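Local atomic coordinates of ethanolamine kinase Pv091845 (Plasmodium vivax, PDB entry 2QG7), a protein that probably catalyses the phosphorylation of ethanolamine, the first step in making phosphatidylethanolamine from it. Residues E54-I59 against K74-N79; E154-C159 against Y219-V224; L446-S449 against I453-S456. All coordinates share one frame; numbering follows the deposited sequence.

In the fold
The three contacts follow one another along the chain without touching, share no helix or loop, and differ in chemistry with their place. Interaction 1, its centre about 27 Å from the chain centre, ties an N-terminal loop to the end of helix 65-75 through an aromatic face and one leucine methyl. Interaction 2, its centre about 31 Å from that of interaction 1, pairs two helices of the kinase fold; leucine and isoleucine meet on its inner side, lysine and glutamate on its outer one. All four touching residues of interaction 3 are buried. It joins two successive C-terminal helices by an arginine-to-carbonyl bond and a phenylalanine, beside the second subunit, across the chain centre from interaction 1.

Interaction 1 of 3, residues E54-I59 against K74-N79; sequences ESNLRI and KKYVSN
The ring of Y76 has a different neighbour on each face: CB of N56 lies 3.6 Å above one, displaced toward the rim, while CG of K75, from the same segment as the tyrosine, lies above the other, also off centre. The N56 contact is a CH-pi interaction, with CB 4.0 Å from the ring centroid of Y76 and 25° from the ring normal. Beyond CB the asparagine amide is almost parallel to the ring, its plane only 6° from it, but displaced past the rim, with OD1 and CG nearest CE2. A chi1 of -68° at N56 sets CG beside its own backbone N; there OD1 accepts a hydrogen bond from the backbone N of T53, which helps to fix how the amide is turned. L57 comes to the ring obliquely, and its CD2 is 4.0 Å from CD1 of Y76. Leucine and tyrosine run antiparallel alongside one another, and I52 adds contacts to both. The result is a small apolar junction with a polar amide along one flank. Y76 is the first residue beyond the helical part of helix 65-75, and the loop containing N56 precedes that same helix. An N-terminal loop thus folds back on the residue just after helix 65-75, next to helix 84-98, whose T86 also touches L57, in a helical region that precedes the five-stranded antiparallel sheet of the kinase-like fold.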
ATOM      1  N   GLU D  54       9.794  35.520  -5.264  1.00 65.60           N
ATOM      2  CA  GLU D  54      10.130  36.374  -6.386  1.00 65.38           C
ATOM      3  C   GLU D  54      10.843  37.672  -5.955  1.00 65.49           C
ATOM      4  O   GLU D  54      11.731  38.176  -6.672  1.00 65.56           O
ATOM      5  CB  GLU D  54       8.870  36.702  -7.171  1.00 65.85           C
ATOM      6  CG  GLU D  54       9.139  37.441  -8.490  1.00 67.65           C
ATOM      7  CD  GLU D  54       7.872  37.920  -9.192  1.00 70.49           C
ATOM      8  OE1 GLU D  54       8.001  38.856 -10.020  1.00 71.00           O
ATOM      9  OE2 GLU D  54       6.761  37.368  -8.935  1.00 71.12           O
ATOM     10  N   SER D  55      10.450  38.206  -4.791  1.00 64.70           N
ATOM     11  CA  SER D  55      11.092  39.385  -4.211  1.00 63.57           C
ATOM     12  C   SER D  55      12.444  39.059  -3.566  1.00 63.37           C
ATOM     13  O   SER D  55      13.298  39.945  -3.460  1.00 63.27           O
ATOM     14  CB  SER D  55      10.170  40.054  -3.187  1.00 63.31           C
ATOM     15  OG  SER D  55       9.055  40.695  -3.830  1.00 63.13           O
ATOM     16  N   ASN D  56      12.637  37.807  -3.119  1.00 62.64           N
ATOM     17  CA  ASN D  56      13.967  37.361  -2.709  1.00 61.92           C
ATOM     18  C   ASN D  56      14.966  37.530  -3.848  1.00 61.80           C
ATOM     19  O   ASN D  56      16.102  37.980  -3.629  1.00 61.82           O
ATOM     20  CB  ASN D  56      13.981  35.900  -2.248  1.00 61.78           C
ATOM     21  CG  ASN D  56      13.223  35.659  -0.941  1.00 62.53           C
ATOM     22  OD1 ASN D  56      12.887  34.509  -0.632  1.00 62.54           O
ATOM     23  ND2 ASN D  56      12.966  36.721  -0.162  1.00 61.25           N
ATOM     24  N   LEU D  57      14.532  37.189  -5.063  1.00 61.66           N
ATOM     25  CA  LEU D  57      15.422  37.127  -6.240  1.00 62.00           C
ATOM     26  C   LEU D  57      15.408  38.384  -7.119  1.00 62.46           C
ATOM     27  O   LEU D  57      15.926  38.386  -8.237  1.00 62.38           O
ATOM     28  CB  LEU D  57      15.104  35.871  -7.097  1.00 61.75           C
ATOM     29  CG  LEU D  57      15.139  34.475  -6.452  1.00 60.23           C
ATOM     30  CD1 LEU D  57      14.694  33.414  -7.429  1.00 57.24           C
ATOM     31  CD2 LEU D  57      16.524  34.131  -5.851  1.00 59.56           C
ATOM     32  N   ARG D  58      14.829  39.460  -6.603  1.00 63.45           N
ATOM     33  CA  ARG D  58      14.640  40.673  -7.379  1.00 63.45           C
ATOM     34  C   ARG D  58      15.954  41.439  -7.525  1.00 63.34           C
ATOM     35  O   ARG D  58      16.685  41.643  -6.554  1.00 63.63           O
ATOM     36  CB  ARG D  58      13.547  41.536  -6.726  1.00 63.75           C
ATOM     37  CG  ARG D  58      12.777  42.377  -7.715  1.00 64.27           C
ATOM     38  CD  ARG D  58      11.337  42.593  -7.277  1.00 66.83           C
ATOM     39  NE  ARG D  58      10.464  42.718  -8.455  1.00 67.70           N
ATOM     40  CZ  ARG D  58       9.181  42.361  -8.489  1.00 68.73           C
ATOM     41  NH1 ARG D  58       8.504  42.500  -9.628  1.00 71.69           N
ATOM     42  NH2 ARG D  58       8.573  41.862  -7.403  1.00 67.26           N
ATOM     43  N   ILE D  59      16.253  41.847  -8.751  1.00 63.43           N
ATOM     44  CA  ILE D  59      17.402  42.705  -9.025  1.00 63.47           C
ATOM     45  C   ILE D  59      16.895  44.112  -9.435  1.00 63.53           C
ATOM     46  O   ILE D  59      16.207  44.274 -10.454  1.00 63.67           O
ATOM     47  CB  ILE D  59      18.341  42.088 -10.101  1.00 63.25           C
ATOM     48  CG1 ILE D  59      18.957  40.799  -9.582  1.00 63.81           C
ATOM     49  CG2 ILE D  59      19.470  43.065 -10.497  1.00 63.81           C
ATOM     50  CD1 ILE D  59      19.675  40.006 -10.636  1.00 63.79           C
ATOM     51  N   LYS D  74      24.006  32.266  -4.280  1.00 68.99           N
ATOM     52  CA  LYS D  74      24.734  31.793  -3.099  1.00 69.31           C
ATOM     53  C   LYS D  74      23.881  31.911  -1.842  1.00 68.77           C
ATOM     54  O   LYS D  74      24.031  31.119  -0.911  1.00 68.90           O
ATOM     55  CB  LYS D  74      26.023  32.600  -2.904  1.00 69.65           C
ATOM     56  CG  LYS D  74      27.005  32.515  -4.060  1.00 72.35           C
ATOM     57  CD  LYS D  74      27.886  31.248  -3.961  1.00 77.55           C
ATOM     58  CE  LYS D  74      28.547  31.025  -5.369  1.00 80.32           C
ATOM     59  NZ  LYS D  74      29.376  29.767  -5.263  1.00 82.99           N
ATOM     60  N   LYS D  75      22.990  32.898  -1.814  1.00 68.56           N
ATOM     61  CA  LYS D  75      22.127  33.088  -0.653  1.00 68.38           C
ATOM     62  C   LYS D  75      20.919  32.147  -0.600  1.00 67.74           C
ATOM     63  O   LYS D  75      20.470  31.803   0.492  1.00 67.71           O
ATOM     64  CB  LYS D  75      21.690  34.556  -0.519  1.00 68.91           C
ATOM     65  CG  LYS D  75      20.920  34.877   0.817  1.00 70.63           C
ATOM     66  CD  LYS D  75      21.042  36.355   1.193  1.00 72.72           C
ATOM     67  CE  LYS D  75      19.951  37.187   0.556  1.00 73.97           C
ATOM     68  NZ  LYS D  75      19.979  38.591   1.088  1.00 76.39           N
ATOM     69  N   TYR D  76      20.400  31.742  -1.766  1.00 67.55           N
ATOM     70  CA  TYR D  76      19.166  30.933  -1.838  1.00 67.36           C
ATOM     71  C   TYR D  76      19.413  29.586  -2.479  1.00 67.67           C
ATOM     72  O   TYR D  76      19.229  29.404  -3.681  1.00 68.33           O
ATOM     73  CB  TYR D  76      18.033  31.699  -2.551  1.00 67.28           C
ATOM     74  CG  TYR D  76      17.667  32.977  -1.823  1.00 66.10           C
ATOM     75  CD1 TYR D  76      18.159  34.198  -2.254  1.00 65.52           C
ATOM     76  CD2 TYR D  76      16.869  32.950  -0.672  1.00 66.03           C
ATOM     77  CE1 TYR D  76      17.861  35.368  -1.578  1.00 67.01           C
ATOM     78  CE2 TYR D  76      16.556  34.123   0.019  1.00 67.28           C
ATOM     79  CZ  TYR D  76      17.061  35.331  -0.443  1.00 67.61           C
ATOM     80  OH  TYR D  76      16.782  36.510   0.220  1.00 69.17           O
ATOM     81  N   VAL D  77      19.809  28.628  -1.649  1.00 67.87           N
ATOM     82  CA  VAL D  77      20.356  27.353  -2.123  1.00 67.46           C
ATOM     83  C   VAL D  77      19.452  26.183  -1.751  1.00 67.80           C
ATOM     84  O   VAL D  77      19.813  25.025  -1.968  1.00 67.97           O
ATOM     85  CB  VAL D  77      21.810  27.121  -1.575  1.00 67.32           C
ATOM     86  CG1 VAL D  77      22.789  28.073  -2.240  1.00 66.70           C
ATOM     87  CG2 VAL D  77      21.872  27.334  -0.055  1.00 66.55           C
ATOM     88  N   SER D  78      18.280  26.495  -1.198  1.00 68.21           N
ATOM     89  CA  SER D  78      17.365  25.479  -0.682  1.00 68.63           C
ATOM     90  C   SER D  78      16.612  24.760  -1.803  1.00 68.71           C
ATOM     91  O   SER D  78      16.149  23.623  -1.623  1.00 69.09           O
ATOM     92  CB  SER D  78      16.381  26.080   0.338  1.00 68.90           C
ATOM     93  OG  SER D  78      15.483  27.001  -0.282  1.00 68.19           O
ATOM     94  N   ASN D  79      16.516  25.429  -2.951  1.00 68.43           N
ATOM     95  CA  ASN D  79      15.789  24.941  -4.136  1.00 67.74           C
ATOM     96  C   ASN D  79      14.290  24.723  -3.913  1.00 68.05           C
ATOM     97  O   ASN D  79      13.624  24.069  -4.725  1.00 68.52           O
ATOM     98  CB  ASN D  79      16.463  23.712  -4.763  1.00 67.33           C
ATOM     99  CG  ASN D  79      17.885  23.999  -5.244  1.00 66.42           C
ATOM    100  OD1 ASN D  79      18.186  25.088  -5.760  1.00 65.50           O
ATOM    101  ND2 ASN D  79      18.766  23.018  -5.071  1.00 64.79           N
TER

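Interaction 2 of 3, residues E154-C159 against Y219-V224; sequences EKKISC and YKELQV
I157 and L222 form the close-packed side of this helix pair, meeting at about a right angle with CD1 of I157 3.8 Å from CD2 of L222. The isoleucine methyl also approaches CD1 of the leucine, so it rests against both branches of the fork. With chi2 at -70°, the I157 chain turns its CD1 toward the other helix although its CB does not point straight there. The same leucine CD2 touches CB of K156, 4.1 Å away, and this links the buried part to the outer one.

There the character changes. The aliphatic length of K156 runs across E221, bringing CD of the lysine to 3.8 Å from CB of the glutamate, and a bend at chi4 (-70°) returns the ammonium toward the carboxylate. NZ of K156 is nevertheless about equally far from OE1 and OE2 of E221, 4.0 Å from each, a long and so probably weak ion pair on the exposed flank. The axes of 154-159 and 219-224 run nearly antiparallel, at 156°, and approach to 10.4 Å, a spacing bridged by side chains.

Inward, the pair rests on strands: I157 packs on L292 of strand 290-293 and L222 on P357 of strand 356-359. At the far side of helix 151-163, S158 touches I170 and K155 touches F173, both in strand 170-174, while E154 forms a salt bridge with R178 of strand 177-181.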
ATOM      1  N   GLU D 154      29.518  11.045  -6.577  1.00 67.15           N
ATOM      2  CA  GLU D 154      28.672  11.118  -7.760  1.00 65.84           C
ATOM      3  C   GLU D 154      29.376  11.808  -8.931  1.00 64.93           C
ATOM      4  O   GLU D 154      29.139  11.479 -10.096  1.00 63.48           O
ATOM      5  CB  GLU D 154      27.353  11.822  -7.451  1.00 65.88           C
ATOM      6  CG  GLU D 154      26.302  11.541  -8.503  1.00 67.59           C
ATOM      7  CD  GLU D 154      25.213  12.593  -8.601  1.00 70.54           C
ATOM      8  OE1 GLU D 154      24.422  12.503  -9.583  1.00 70.19           O
ATOM      9  OE2 GLU D 154      25.129  13.499  -7.722  1.00 72.76           O
ATOM     10  N   LYS D 155      30.248  12.761  -8.582  1.00 64.70           N
ATOM     11  CA  LYS D 155      30.992  13.596  -9.519  1.00 63.77           C
ATOM     12  C   LYS D 155      32.061  12.785 -10.261  1.00 63.01           C
ATOM     13  O   LYS D 155      32.220  12.911 -11.488  1.00 63.26           O
ATOM     14  CB  LYS D 155      31.612  14.776  -8.766  1.00 64.09           C
ATOM     15  CG  LYS D 155      32.016  15.946  -9.657  1.00 65.70           C
ATOM     16  CD  LYS D 155      32.445  17.173  -8.871  1.00 67.05           C
ATOM     17  CE  LYS D 155      33.882  17.011  -8.386  1.00 71.16           C
ATOM     18  NZ  LYS D 155      34.401  18.209  -7.632  1.00 71.88           N
ATOM     19  N   LYS D 156      32.760  11.938  -9.513  1.00 62.22           N
ATOM     20  CA  LYS D 156      33.768  11.040 -10.058  1.00 61.72           C
ATOM     21  C   LYS D 156      33.194   9.988 -11.009  1.00 61.09           C
ATOM     22  O   LYS D 156      33.734   9.787 -12.116  1.00 61.56           O
ATOM     23  CB  LYS D 156      34.518  10.367  -8.921  1.00 61.82           C
ATOM     24  CG  LYS D 156      35.345  11.322  -8.078  1.00 65.18           C
ATOM     25  CD  LYS D 156      36.192  10.578  -7.023  1.00 66.50           C
ATOM     26  CE  LYS D 156      36.934  11.554  -6.121  1.00 67.61           C
ATOM     27  NZ  LYS D 156      38.011  12.252  -6.889  1.00 70.43           N
ATOM     28  N   ILE D 157      32.115   9.326 -10.565  1.00 60.04           N
ATOM     29  CA  ILE D 157      31.363   8.354 -11.355  1.00 58.75           C
ATOM     30  C   ILE D 157      30.869   8.950 -12.672  1.00 59.34           C
ATOM     31  O   ILE D 157      30.940   8.300 -13.722  1.00 59.50           O
ATOM     32  CB  ILE D 157      30.136   7.775 -10.526  1.00 58.32           C
ATOM     33  CG1 ILE D 157      30.600   7.078  -9.249  1.00 56.55           C
ATOM     34  CG2 ILE D 157      29.268   6.841 -11.361  1.00 56.26           C
ATOM     35  CD1 ILE D 157      31.329   5.788  -9.477  1.00 59.60           C
ATOM     36  N   SER D 158      30.359  10.180 -12.596  1.00 59.73           N
ATOM     37  CA  SER D 158      29.788  10.927 -13.728  1.00 60.34           C
ATOM     38  C   SER D 158      30.716  11.079 -14.914  1.00 60.45           C
ATOM     39  O   SER D 158      30.291  10.936 -16.063  1.00 60.22           O
ATOM     40  CB  SER D 158      29.401  12.330 -13.264  1.00 60.59           C
ATOM     41  OG  SER D 158      28.188  12.254 -12.523  1.00 62.57           O
ATOM     42  N   CYS D 159      31.985  11.372 -14.633  1.00 60.71           N
ATOM     43  CA  CYS D 159      32.954  11.550 -15.713  1.00 61.96           C
ATOM     44  C   CYS D 159      33.407  10.213 -16.287  1.00 60.13           C
ATOM     45  O   CYS D 159      33.529  10.101 -17.508  1.00 59.91           O
ATOM     46  CB  CYS D 159      34.152  12.438 -15.299  1.00 62.81           C
ATOM     47  SG  CYS D 159      35.360  11.607 -14.195  1.00 71.74           S
ATOM     48  N   TYR D 219      39.170   3.236  -7.786  1.00 89.97           N
ATOM     49  CA  TYR D 219      38.529   2.487  -6.728  1.00 90.10           C
ATOM     50  C   TYR D 219      38.890   3.065  -5.376  1.00 90.82           C
ATOM     51  O   TYR D 219      38.055   3.072  -4.475  1.00 91.27           O
ATOM     52  CB  TYR D 219      38.931   1.021  -6.772  1.00 89.59           C
ATOM     53  CG  TYR D 219      37.765   0.077  -6.662  1.00 87.97           C
ATOM     54  CD1 TYR D 219      37.502  -0.834  -7.674  1.00 87.15           C
ATOM     55  CD2 TYR D 219      36.911   0.107  -5.564  1.00 86.18           C
ATOM     56  CE1 TYR D 219      36.432  -1.698  -7.589  1.00 86.60           C
ATOM     57  CE2 TYR D 219      35.837  -0.753  -5.475  1.00 84.78           C
ATOM     58  CZ  TYR D 219      35.608  -1.648  -6.491  1.00 84.91           C
ATOM     59  OH  TYR D 219      34.557  -2.512  -6.432  1.00 86.76           O
ATOM     60  N   LYS D 220      40.127   3.541  -5.242  1.00 91.44           N
ATOM     61  CA  LYS D 220      40.602   4.169  -4.011  1.00 92.37           C
ATOM     62  C   LYS D 220      39.930   5.533  -3.814  1.00 92.75           C
ATOM     63  O   LYS D 220      39.574   5.906  -2.686  1.00 92.70           O
ATOM     64  CB  LYS D 220      42.139   4.307  -4.037  1.00 92.60           C
ATOM     65  CG  LYS D 220      42.795   4.807  -2.725  1.00 93.70           C
ATOM     66  CD  LYS D 220      43.118   3.661  -1.744  1.00 95.52           C
ATOM     67  CE  LYS D 220      43.348   4.185  -0.294  1.00 96.18           C
ATOM     68  NZ  LYS D 220      42.062   4.509   0.453  1.00 95.14           N
ATOM     69  N   GLU D 221      39.754   6.261  -4.921  1.00 93.50           N
ATOM     70  CA  GLU D 221      39.099   7.580  -4.919  1.00 94.20           C
ATOM     71  C   GLU D 221      37.658   7.493  -4.438  1.00 94.61           C
ATOM     72  O   GLU D 221      37.160   8.407  -3.790  1.00 94.91           O
ATOM     73  CB  GLU D 221      39.106   8.198  -6.317  1.00 93.92           C
ATOM     74  CG  GLU D 221      40.432   8.754  -6.763  1.00 94.07           C
ATOM     75  CD  GLU D 221      40.345   9.455  -8.115  1.00 94.40           C
ATOM     76  OE1 GLU D 221      39.436   9.121  -8.930  1.00 94.09           O
ATOM     77  OE2 GLU D 221      41.194  10.345  -8.361  1.00 93.57           O
ATOM     78  N   LEU D 222      37.000   6.388  -4.778  1.00 95.36           N
ATOM     79  CA  LEU D 222      35.611   6.137  -4.392  1.00 95.82           C
ATOM     80  C   LEU D 222      35.499   5.663  -2.941  1.00 96.61           C
ATOM     81  O   LEU D 222      34.544   6.033  -2.237  1.00 96.82           O
ATOM     82  CB  LEU D 222      34.969   5.127  -5.349  1.00 95.23           C
ATOM     83  CG  LEU D 222      34.957   5.505  -6.830  1.00 94.11           C
ATOM     84  CD1 LEU D 222      34.514   4.323  -7.670  1.00 93.62           C
ATOM     85  CD2 LEU D 222      34.091   6.730  -7.087  1.00 92.74           C
ATOM     86  N   GLN D 223      36.480   4.846  -2.515  1.00 97.67           N
ATOM     87  CA  GLN D 223      36.589   4.383  -1.122  1.00 98.49           C
ATOM     88  C   GLN D 223      36.792   5.538  -0.130  1.00 99.06           C
ATOM     89  O   GLN D 223      36.165   5.545   0.929  1.00 99.31           O
ATOM     90  CB  GLN D 223      37.738   3.377  -0.966  1.00 98.53           C
ATOM     91  CG  GLN D 223      37.463   1.965  -1.479  1.00 98.74           C
ATOM     92  CD  GLN D 223      38.730   1.101  -1.509  1.00100.66           C
ATOM     93  OE1 GLN D 223      39.835   1.555  -1.046  1.00101.21           O
ATOM     94  NE2 GLN D 223      38.578  -0.148  -2.059  1.00 99.99           N
ATOM     95  N   VAL D 224      37.660   6.500  -0.468  1.00 99.64           N
ATOM     96  CA  VAL D 224      37.948   7.635   0.434  1.00100.28           C
ATOM     97  C   VAL D 224      36.783   8.631   0.610  1.00100.50           C
ATOM     98  O   VAL D 224      36.675   9.264   1.666  1.00100.91           O
ATOM     99  CB  VAL D 224      39.300   8.402   0.085  1.00100.41           C
ATOM    100  CG1 VAL D 224      40.520   7.460   0.195  1.00100.36           C
ATOM    101  CG2 VAL D 224      39.238   9.081  -1.289  1.00100.63           C
TER

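Interaction 3 of 3, residues L446-S449 against I453-S456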
ATOM      1  N   LEU D 446       9.671  -2.898   2.906  1.00 40.39           N
ATOM      2  CA  LEU D 446      10.073  -3.721   4.040  1.00 41.14           C
ATOM      3  C   LEU D 446       9.180  -4.920   4.253  1.00 42.28           C
ATOM      4  O   LEU D 446       9.680  -5.950   4.672  1.00 43.89           O
ATOM      5  CB  LEU D 446      10.124  -2.920   5.330  1.00 40.52           C
ATOM      6  CG  LEU D 446      11.341  -1.991   5.500  1.00 42.56           C
ATOM      7  CD1 LEU D 446      11.339  -1.332   6.894  1.00 41.21           C
ATOM      8  CD2 LEU D 446      12.714  -2.686   5.240  1.00 38.31           C
ATOM      9  N   THR D 447       7.872  -4.783   3.980  1.00 42.43           N
ATOM     10  CA  THR D 447       6.905  -5.878   4.024  1.00 41.80           C
ATOM     11  C   THR D 447       7.272  -6.914   2.946  1.00 42.36           C
ATOM     12  O   THR D 447       7.220  -8.123   3.198  1.00 42.49           O
ATOM     13  CB  THR D 447       5.428  -5.358   3.814  1.00 41.30           C
ATOM     14  OG1 THR D 447       5.079  -4.419   4.838  1.00 44.72           O
ATOM     15  CG2 THR D 447       4.414  -6.459   3.866  1.00 40.67           C
ATOM     16  N   ALA D 448       7.585  -6.422   1.735  1.00 42.67           N
ATOM     17  CA  ALA D 448       8.018  -7.259   0.611  1.00 41.94           C
ATOM     18  C   ALA D 448       9.253  -8.098   0.921  1.00 41.35           C
ATOM     19  O   ALA D 448       9.376  -9.180   0.379  1.00 42.05           O
ATOM     20  CB  ALA D 448       8.237  -6.430  -0.625  1.00 41.36           C
ATOM     21  N   SER D 449      10.145  -7.609   1.776  1.00 41.22           N
ATOM     22  CA  SER D 449      11.306  -8.352   2.174  1.00 42.44           C
ATOM     23  C   SER D 449      10.975  -9.551   3.062  1.00 43.29           C
ATOM     24  O   SER D 449      11.748 -10.506   3.127  1.00 45.14           O
ATOM     25  CB  SER D 449      12.299  -7.462   2.883  1.00 41.62           C
ATOM     26  OG  SER D 449      11.826  -7.105   4.165  1.00 46.63           O
ATOM     27  N   ILE D 453       6.544 -14.816  -1.448  1.00 48.46           N
ATOM     28  CA  ILE D 453       6.830 -14.695  -2.867  1.00 47.23           C
ATOM     29  C   ILE D 453       8.254 -14.224  -3.151  1.00 47.11           C
ATOM     30  O   ILE D 453       8.764 -14.448  -4.238  1.00 48.21           O
ATOM     31  CB  ILE D 453       5.804 -13.763  -3.587  1.00 48.45           C
ATOM     32  CG1 ILE D 453       5.752 -12.383  -2.906  1.00 46.48           C
ATOM     33  CG2 ILE D 453       4.399 -14.434  -3.659  1.00 47.17           C
ATOM     34  CD1 ILE D 453       5.078 -11.336  -3.734  1.00 46.47           C
ATOM     35  N   PHE D 454       8.906 -13.595  -2.188  1.00 46.17           N
ATOM     36  CA  PHE D 454      10.254 -13.138  -2.386  1.00 46.07           C
ATOM     37  C   PHE D 454      11.230 -13.949  -1.570  1.00 46.79           C
ATOM     38  O   PHE D 454      12.379 -14.094  -1.978  1.00 48.09           O
ATOM     39  CB  PHE D 454      10.421 -11.638  -2.056  1.00 45.74           C
ATOM     40  CG  PHE D 454       9.816 -10.733  -3.078  1.00 45.13           C
ATOM     41  CD1 PHE D 454       8.676  -9.997  -2.786  1.00 43.19           C
ATOM     42  CD2 PHE D 454      10.388 -10.616  -4.350  1.00 46.04           C
ATOM     43  CE1 PHE D 454       8.113  -9.160  -3.740  1.00 43.12           C
ATOM     44  CE2 PHE D 454       9.827  -9.793  -5.324  1.00 45.36           C
ATOM     45  CZ  PHE D 454       8.688  -9.069  -5.018  1.00 46.34           C
ATOM     46  N   ARG D 455      10.797 -14.467  -0.422  1.00 46.78           N
ATOM     47  CA  ARG D 455      11.671 -15.278   0.422  1.00 46.53           C
ATOM     48  C   ARG D 455      11.894 -16.693  -0.158  1.00 46.98           C
ATOM     49  O   ARG D 455      12.911 -17.310   0.114  1.00 47.07           O
ATOM     50  CB  ARG D 455      11.073 -15.396   1.828  1.00 46.29           C
ATOM     51  CG  ARG D 455      11.148 -14.162   2.677  1.00 45.94           C
ATOM     52  CD  ARG D 455      12.477 -14.073   3.364  1.00 43.01           C
ATOM     53  NE  ARG D 455      12.538 -13.044   4.389  1.00 44.53           N
ATOM     54  CZ  ARG D 455      12.312 -13.245   5.693  1.00 46.49           C
ATOM     55  NH1 ARG D 455      12.401 -12.246   6.545  1.00 45.43           N
ATOM     56  NH2 ARG D 455      11.980 -14.443   6.163  1.00 48.88           N
ATOM     57  N   SER D 456      10.932 -17.206  -0.917  1.00 47.44           N
ATOM     58  CA  SER D 456      11.013 -18.544  -1.463  1.00 49.54           C
ATOM     59  C   SER D 456      11.782 -18.604  -2.791  1.00 51.68           C
ATOM     60  O   SER D 456      11.862 -19.662  -3.452  1.00 52.45           O
ATOM     61  CB  SER D 456       9.618 -19.118  -1.660  1.00 49.06           C
ATOM     62  OG  SER D 456       8.918 -18.394  -2.645  1.00 50.43           O
TER
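NE of R455 donates a hydrogen bond to the backbone oxygen of S449 at 2.9 Å. The nitrogen lies in the plane of the S449 carbonyl, but the bond is bent, with an N-H...O angle of 136°, and the oxygen sits 30° out of the guanidinium plane. A fold at chi2 (-84°) curls the arginine chain round so that CG and CD also come near that oxygen. The guanidinium has a second task: NH2 donates to the carbonyl O of F257 of the second subunit, whose ring also makes a cation-pi contact with R455. The contact thus sits where a tight turn between helix 438-448 and the short helix 452-455 meets the subunit interface, close to the end of the chain, in its helical C-terminal part, where A448 and S449 pack on helix 413-430. Next to this bond, F454 packs against A448. Its CD1 comes to 3.3 Å from O of A448, obliquely to the ring, while CE1 lies 4.1 Å from CB of the same alanine. The phenylalanine also reaches H418 of helix 413-430 and W378, both of which it meets edge-to-face.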